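Local coordinates for protein putative drug/sodium antiporter (Escherichia coli, PDB 4Z3N) that probably exports the genotoxin colibactin, and perhaps other compounds, across the cell membrane as a cation-coupled antiporter of the MATE family, at residues 185-190 and 225-230; 193-198 and 214-219. One frame throughout, in Å; residues are numbered along the deposited sequence.

Contact 1 (185-190 and 225-230); sequences MKASLL and VAYFIY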
loop_
_atom_site.group_PDB
_atom_site.type_symbol
_atom_site.label_atom_id
_atom_site.label_comp_id
_atom_site.label_asym_id
_atom_site.label_seq_id
_atom_site.Cartn_x
_atom_site.Cartn_y
_atom_site.Cartn_z
ATOM N N MET A 185 7.206 3.477 14.129
ATOM C CA MET A 185 8.549 3.571 13.567
ATOM C C MET A 185 9.536 2.737 14.369
ATOM O O MET A 185 10.444 2.138 13.793
ATOM C CB MET A 185 9.048 5.016 13.501
ATOM C CG MET A 185 10.405 5.121 12.781
ATOM S SD MET A 185 11.363 6.628 13.103
ATOM C CE MET A 185 11.479 6.568 14.888
ATOM N N LYS A 186 9.355 2.712 15.695
ATOM C CA LYS A 186 10.216 1.940 16.591
ATOM C C LYS A 186 9.939 0.444 16.462
ATOM O O LYS A 186 10.872 -0.354 16.396
ATOM C CB LYS A 186 10.041 2.394 18.037
ATOM C CG LYS A 186 10.704 3.735 18.340
ATOM C CD LYS A 186 10.373 4.207 19.753
ATOM C CE LYS A 186 10.416 5.732 19.878
ATOM N NZ LYS A 186 9.770 6.196 21.149
ATOM N N ALA A 187 8.665 0.070 16.400
ATOM C CA ALA A 187 8.303 -1.312 16.096
ATOM C C ALA A 187 8.971 -1.761 14.806
ATOM O O ALA A 187 9.542 -2.851 14.733
ATOM C CB ALA A 187 6.802 -1.466 15.987
ATOM N N SER A 188 8.891 -0.919 13.784
ATOM C CA SER A 188 9.477 -1.244 12.491
ATOM C C SER A 188 10.985 -1.520 12.593
ATOM O O SER A 188 11.493 -2.502 12.049
ATOM C CB SER A 188 9.212 -0.110 11.493
ATOM O OG SER A 188 7.944 -0.266 10.877
ATOM N N LEU A 189 11.692 -0.642 13.295
ATOM C CA LEU A 189 13.133 -0.754 13.444
ATOM C C LEU A 189 13.507 -2.043 14.174
ATOM O O LEU A 189 14.436 -2.751 13.762
ATOM C CB LEU A 189 13.682 0.463 14.187
ATOM C CG LEU A 189 13.784 1.736 13.352
ATOM C CD1 LEU A 189 14.117 2.960 14.205
ATOM C CD2 LEU A 189 14.807 1.540 12.240
ATOM N N LEU A 190 12.784 -2.342 15.257
ATOM C CA LEU A 190 13.024 -3.552 16.029
ATOM C C LEU A 190 12.821 -4.775 15.162
ATOM O O LEU A 190 13.553 -5.751 15.276
ATOM C CB LEU A 190 12.116 -3.611 17.248
ATOM C CG LEU A 190 12.123 -4.908 18.050
ATOM C CD1 LEU A 190 13.524 -5.253 18.517
ATOM C CD2 LEU A 190 11.195 -4.759 19.232
ATOM N N VAL A 225 4.756 -7.321 16.650
ATOM C CA VAL A 225 3.474 -7.579 17.292
ATOM C C VAL A 225 3.604 -7.485 18.807
ATOM O O VAL A 225 2.791 -6.859 19.493
ATOM C CB VAL A 225 2.938 -8.967 16.906
ATOM C CG1 VAL A 225 1.701 -9.301 17.697
ATOM C CG2 VAL A 225 2.641 -9.016 15.422
ATOM N N ALA A 226 4.649 -8.120 19.318
ATOM C CA ALA A 226 4.981 -8.045 20.728
ATOM C C ALA A 226 5.174 -6.593 21.183
ATOM O O ALA A 226 4.590 -6.167 22.179
ATOM C CB ALA A 226 6.224 -8.856 21.002
ATOM N N TYR A 227 5.990 -5.840 20.453
ATOM C CA TYR A 227 6.256 -4.445 20.788
ATOM C C TYR A 227 4.974 -3.633 20.945
ATOM O O TYR A 227 4.850 -2.813 21.861
ATOM C CB TYR A 227 7.133 -3.797 19.720
ATOM C CG TYR A 227 7.674 -2.455 20.127
ATOM C CD1 TYR A 227 6.903 -1.310 20.005
ATOM C CD2 TYR A 227 8.958 -2.329 20.643
ATOM C CE1 TYR A 227 7.392 -0.073 20.391
ATOM C CE2 TYR A 227 9.456 -1.098 21.024
ATOM C CZ TYR A 227 8.666 0.025 20.894
ATOM O OH TYR A 227 9.148 1.254 21.265
ATOM N N PHE A 228 4.029 -3.857 20.036
ATOM C CA PHE A 228 2.774 -3.125 20.031
ATOM C C PHE A 228 1.961 -3.394 21.292
ATOM O O PHE A 228 1.537 -2.464 21.984
ATOM C CB PHE A 228 1.955 -3.485 18.797
ATOM C CG PHE A 228 2.406 -2.786 17.549
ATOM C CD1 PHE A 228 2.958 -1.519 17.611
ATOM C CD2 PHE A 228 2.271 -3.396 16.307
ATOM C CE1 PHE A 228 3.376 -0.873 16.449
ATOM C CE2 PHE A 228 2.677 -2.758 15.149
ATOM C CZ PHE A 228 3.234 -1.497 15.218
ATOM N N ILE A 229 1.747 -4.667 21.589
ATOM C CA ILE A 229 0.938 -5.043 22.734
ATOM C C ILE A 229 1.569 -4.574 24.040
ATOM O O ILE A 229 0.865 -4.061 24.915
ATOM C CB ILE A 229 0.703 -6.560 22.781
ATOM C CG1 ILE A 229 -0.056 -7.016 21.527
ATOM C CG2 ILE A 229 -0.074 -6.946 24.039
ATOM C CD1 ILE A 229 -0.400 -8.501 21.526
ATOM N N TYR A 230 2.885 -4.717 24.179
ATOM C CA TYR A 230 3.532 -4.212 25.391
ATOM C C TYR A 230 3.368 -2.704 25.501
ATOM O O TYR A 230 2.983 -2.211 26.551
ATOM C CB TYR A 230 5.011 -4.607 25.450
ATOM C CG TYR A 230 5.188 -6.076 25.782
ATOM C CD1 TYR A 230 4.255 -6.744 26.577
ATOM C CD2 TYR A 230 6.262 -6.808 25.274
ATOM C CE1 TYR A 230 4.394 -8.094 26.871
ATOM C CE2 TYR A 230 6.409 -8.163 25.563
ATOM C CZ TYR A 230 5.471 -8.795 26.362
ATOM O OH TYR A 230 5.608 -10.130 26.655
#
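The ring of Tyr227 lies against the backbone of Ala187, whose N stands 4.2 Å above the ring plane, displaced toward the rim, with its CA over that same face. Leu190 and Lys186 approach this ring at a slant: CD2 of Leu190 lies 3.6 Å from CD2 of Tyr227, while CB and CD of Lys186 both come against the phenolic oxygen from the same side, CD being 3.5 Å from Tyr227 OH. The tyrosine reaches across because CG is anti to its backbone N (chi1 -168°), and the extended lysine chain carries its ammonium end away from the second helix. The second ring, Phe228, receives the Ala187 methyl obliquely, CB to Phe228 CE1 measuring 3.5 Å. No hydrogen bond joins the segments, which are held by van der Waals packing, mostly apolar, in which the small Ala187 admits two aromatic rings. Ala187 and Tyr227 have the nearest CA atoms, 6.0 Å apart, and the axes run roughly antiparallel, at 147° and 9.3 Å apart. This is plain packing between helices 181-204 and 209-232, both predicted to span the membrane. Met185 and Ser188 turn instead to helix 28-56, while Phe228 also meets Phe175 and Met171 of helix 162-177.

Contact 2 (193-198 and 214-219); sequences LVNIML and ALASFL. With OLC ((2R)-2,3-dihydroxypropyl (9Z)-octadec-9-enoate), chain G.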
loop_
_atom_site.group_PDB
_atom_site.type_symbol
_atom_site.label_atom_id
_atom_site.label_comp_id
_atom_site.label_asym_id
_atom_site.label_seq_id
_atom_site.Cartn_x
_atom_site.Cartn_y
_atom_site.Cartn_z
ATOM N N LEU A 193 15.962 -5.159 12.801
ATOM C CA LEU A 193 17.159 -5.612 13.525
ATOM C C LEU A 193 17.092 -7.105 13.800
ATOM O O LEU A 193 18.039 -7.844 13.523
ATOM C CB LEU A 193 17.329 -4.854 14.842
ATOM C CG LEU A 193 17.839 -3.423 14.699
ATOM C CD1 LEU A 193 17.872 -2.710 16.039
ATOM C CD2 LEU A 193 19.221 -3.438 14.070
ATOM N N VAL A 194 15.959 -7.530 14.346
ATOM C CA VAL A 194 15.660 -8.937 14.560
ATOM C C VAL A 194 15.894 -9.810 13.305
ATOM O O VAL A 194 16.529 -10.860 13.371
ATOM C CB VAL A 194 14.208 -9.088 15.050
ATOM C CG1 VAL A 194 13.775 -10.545 15.071
ATOM C CG2 VAL A 194 14.085 -8.473 16.416
ATOM N N ASN A 195 15.402 -9.372 12.159
ATOM C CA ASN A 195 15.614 -10.135 10.951
ATOM C C ASN A 195 17.095 -10.155 10.567
ATOM O O ASN A 195 17.588 -11.117 9.971
ATOM C CB ASN A 195 14.760 -9.569 9.817
ATOM C CG ASN A 195 15.018 -10.258 8.501
ATOM O OD1 ASN A 195 15.588 -9.669 7.585
ATOM N ND2 ASN A 195 14.613 -11.514 8.403
ATOM N N ILE A 196 17.801 -9.086 10.922
ATOM C CA ILE A 196 19.216 -8.954 10.578
ATOM C C ILE A 196 20.059 -9.958 11.343
ATOM O O ILE A 196 20.970 -10.577 10.787
ATOM C CB ILE A 196 19.750 -7.539 10.870
ATOM C CG1 ILE A 196 19.321 -6.581 9.759
ATOM C CG2 ILE A 196 21.271 -7.563 10.980
ATOM C CD1 ILE A 196 19.283 -5.119 10.193
ATOM N N MET A 197 19.734 -10.114 12.622
ATOM C CA MET A 197 20.443 -11.023 13.500
ATOM C C MET A 197 20.022 -12.485 13.330
ATOM O O MET A 197 20.850 -13.385 13.440
ATOM C CB MET A 197 20.243 -10.580 14.944
ATOM C CG MET A 197 20.931 -9.267 15.254
ATOM S SD MET A 197 20.454 -8.519 16.837
ATOM C CE MET A 197 21.090 -6.852 16.605
ATOM N N LEU A 198 18.742 -12.719 13.053
ATOM C CA LEU A 198 18.209 -14.077 13.025
ATOM C C LEU A 198 18.552 -14.820 11.747
ATOM O O LEU A 198 18.853 -16.011 11.790
ATOM C CB LEU A 198 16.693 -14.068 13.212
ATOM C CG LEU A 198 16.155 -13.772 14.611
ATOM C CD1 LEU A 198 14.631 -13.861 14.609
ATOM C CD2 LEU A 198 16.765 -14.717 15.639
ATOM N N ALA A 214 13.078 -17.148 5.795
ATOM C CA ALA A 214 11.637 -16.972 5.888
ATOM C C ALA A 214 11.167 -16.895 7.358
ATOM O O ALA A 214 10.457 -15.961 7.734
ATOM C CB ALA A 214 10.932 -18.081 5.165
ATOM N N LEU A 215 11.567 -17.861 8.181
ATOM C CA LEU A 215 11.172 -17.878 9.592
ATOM C C LEU A 215 11.756 -16.697 10.379
ATOM O O LEU A 215 11.146 -16.212 11.344
ATOM C CB LEU A 215 11.590 -19.196 10.266
ATOM C CG LEU A 215 11.372 -19.184 11.785
ATOM C CD1 LEU A 215 9.869 -19.166 12.118
ATOM C CD2 LEU A 215 12.104 -20.334 12.492
ATOM N N ALA A 216 12.938 -16.235 9.978
ATOM C CA ALA A 216 13.529 -15.059 10.621
ATOM C C ALA A 216 12.661 -13.822 10.347
ATOM O O ALA A 216 12.389 -13.027 11.248
ATOM C CB ALA A 216 14.956 -14.837 10.141
ATOM N N SER A 217 12.237 -13.678 9.091
ATOM C CA SER A 217 11.330 -12.614 8.688
ATOM C C SER A 217 10.052 -12.669 9.525
ATOM O O SER A 217 9.550 -11.652 9.983
ATOM C CB SER A 217 10.996 -12.719 7.194
ATOM O OG SER A 217 12.019 -12.163 6.370
ATOM N N PHE A 218 9.541 -13.871 9.742
ATOM C CA PHE A 218 8.328 -14.034 10.503
ATOM C C PHE A 218 8.498 -13.737 12.020
ATOM O O PHE A 218 7.579 -13.210 12.662
ATOM C CB PHE A 218 7.781 -15.446 10.274
ATOM C CG PHE A 218 6.474 -15.703 10.961
ATOM C CD1 PHE A 218 5.388 -14.869 10.747
ATOM C CD2 PHE A 218 6.330 -16.770 11.822
ATOM C CE1 PHE A 218 4.189 -15.097 11.381
ATOM C CE2 PHE A 218 5.127 -17.001 12.457
ATOM C CZ PHE A 218 4.053 -16.166 12.235
ATOM N N LEU A 219 9.649 -14.068 12.599
ATOM C CA LEU A 219 9.858 -13.804 14.026
ATOM C C LEU A 219 10.110 -12.316 14.200
ATOM O O LEU A 219 9.857 -11.741 15.265
ATOM C CB LEU A 219 11.022 -14.633 14.596
ATOM C CG LEU A 219 10.847 -16.165 14.627
ATOM C CD1 LEU A 219 12.148 -16.863 14.980
ATOM C CD2 LEU A 219 9.748 -16.590 15.591
HETATM C C18 OLC G . 7.029 -18.043 5.757
HETATM C C17 OLC G . 7.457 -18.340 7.191
HETATM C C16 OLC G . 6.693 -19.521 7.756
HETATM C C15 OLC G . 6.835 -19.602 9.259
HETATM C C13 OLC G . 6.566 -21.705 10.680
HETATM C C14 OLC G . 5.870 -20.622 9.856
#
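Leu198 and Leu219 meet with their side chains at about a right angle, CD1 of Leu198 lying 3.7 Å from CB of Leu219. The CA-CB bonds of both point toward the opposite helix. In Leu198 CG lies anti to the carbonyl carbon (chi1 -74°), which directs CG and CD1 to Leu219. The close backbone approach and the inward CA-CB bond bring Leu198 CB to 3.6 Å from Ala216 CB. Ala216 is also the residue nearest in backbone terms, its CA 5.4 Å from that of Leu198, and the small side chain accords with an axis separation of 8.2 Å at an angle of 150°. Val194 adds a looser touch, its CG1 coming near the carbonyl of Leu219.

Asn195 starts off to one side, but with CG anti to the backbone N (chi1 176°) its amide swings inward, placing ND2 against the backbone where Ala216 joins Ser217. There ND2 is 3.8 Å from Ala216 CB and 3.4 Å from Ser217 OG. On the side of helix 209-232 turned away from 193-198, an OLC chain passes Phe218, C15 being 3.9 Å from Phe218 CD2.

Asn195 and Ser217 both also touch Asp53 of helix 28-56, so this polar corner lies where three helices meet. Yet proximity is not bonding: as modelled, ND2 and the backbone N of Ser217 are both donors, and the geometry from ND2 to OG is unsuitable for a bond. The chemistry therefore implies cohesion by apolar packing of Leu198, Ala216 and Leu219, with the buried amide and hydroxyl adjacent but, in this model, not hydrogen-bonded to each other.

Contacts 1 and 2 are two places along one antiparallel helix pair, 181-204 with 209-232, and their centres are 14 Å apart. Contact 2 lies nearer the turn that joins the helices, its segments 16 residues apart in sequence against 35 for contact 1. The axes are closer there too, 8.2 Å against 9.3 Å, consistent with the larger aromatic side chain inserted at contact 1. Helix 28-56 borders both regions. Bound OLC, a monoolein lipid, lies about 9 Å from the Phe228 side chain at contact 1, while another, also different from the OLC beside Phe218, lies about 4 Å from the side chain of Ser217 at contact 2.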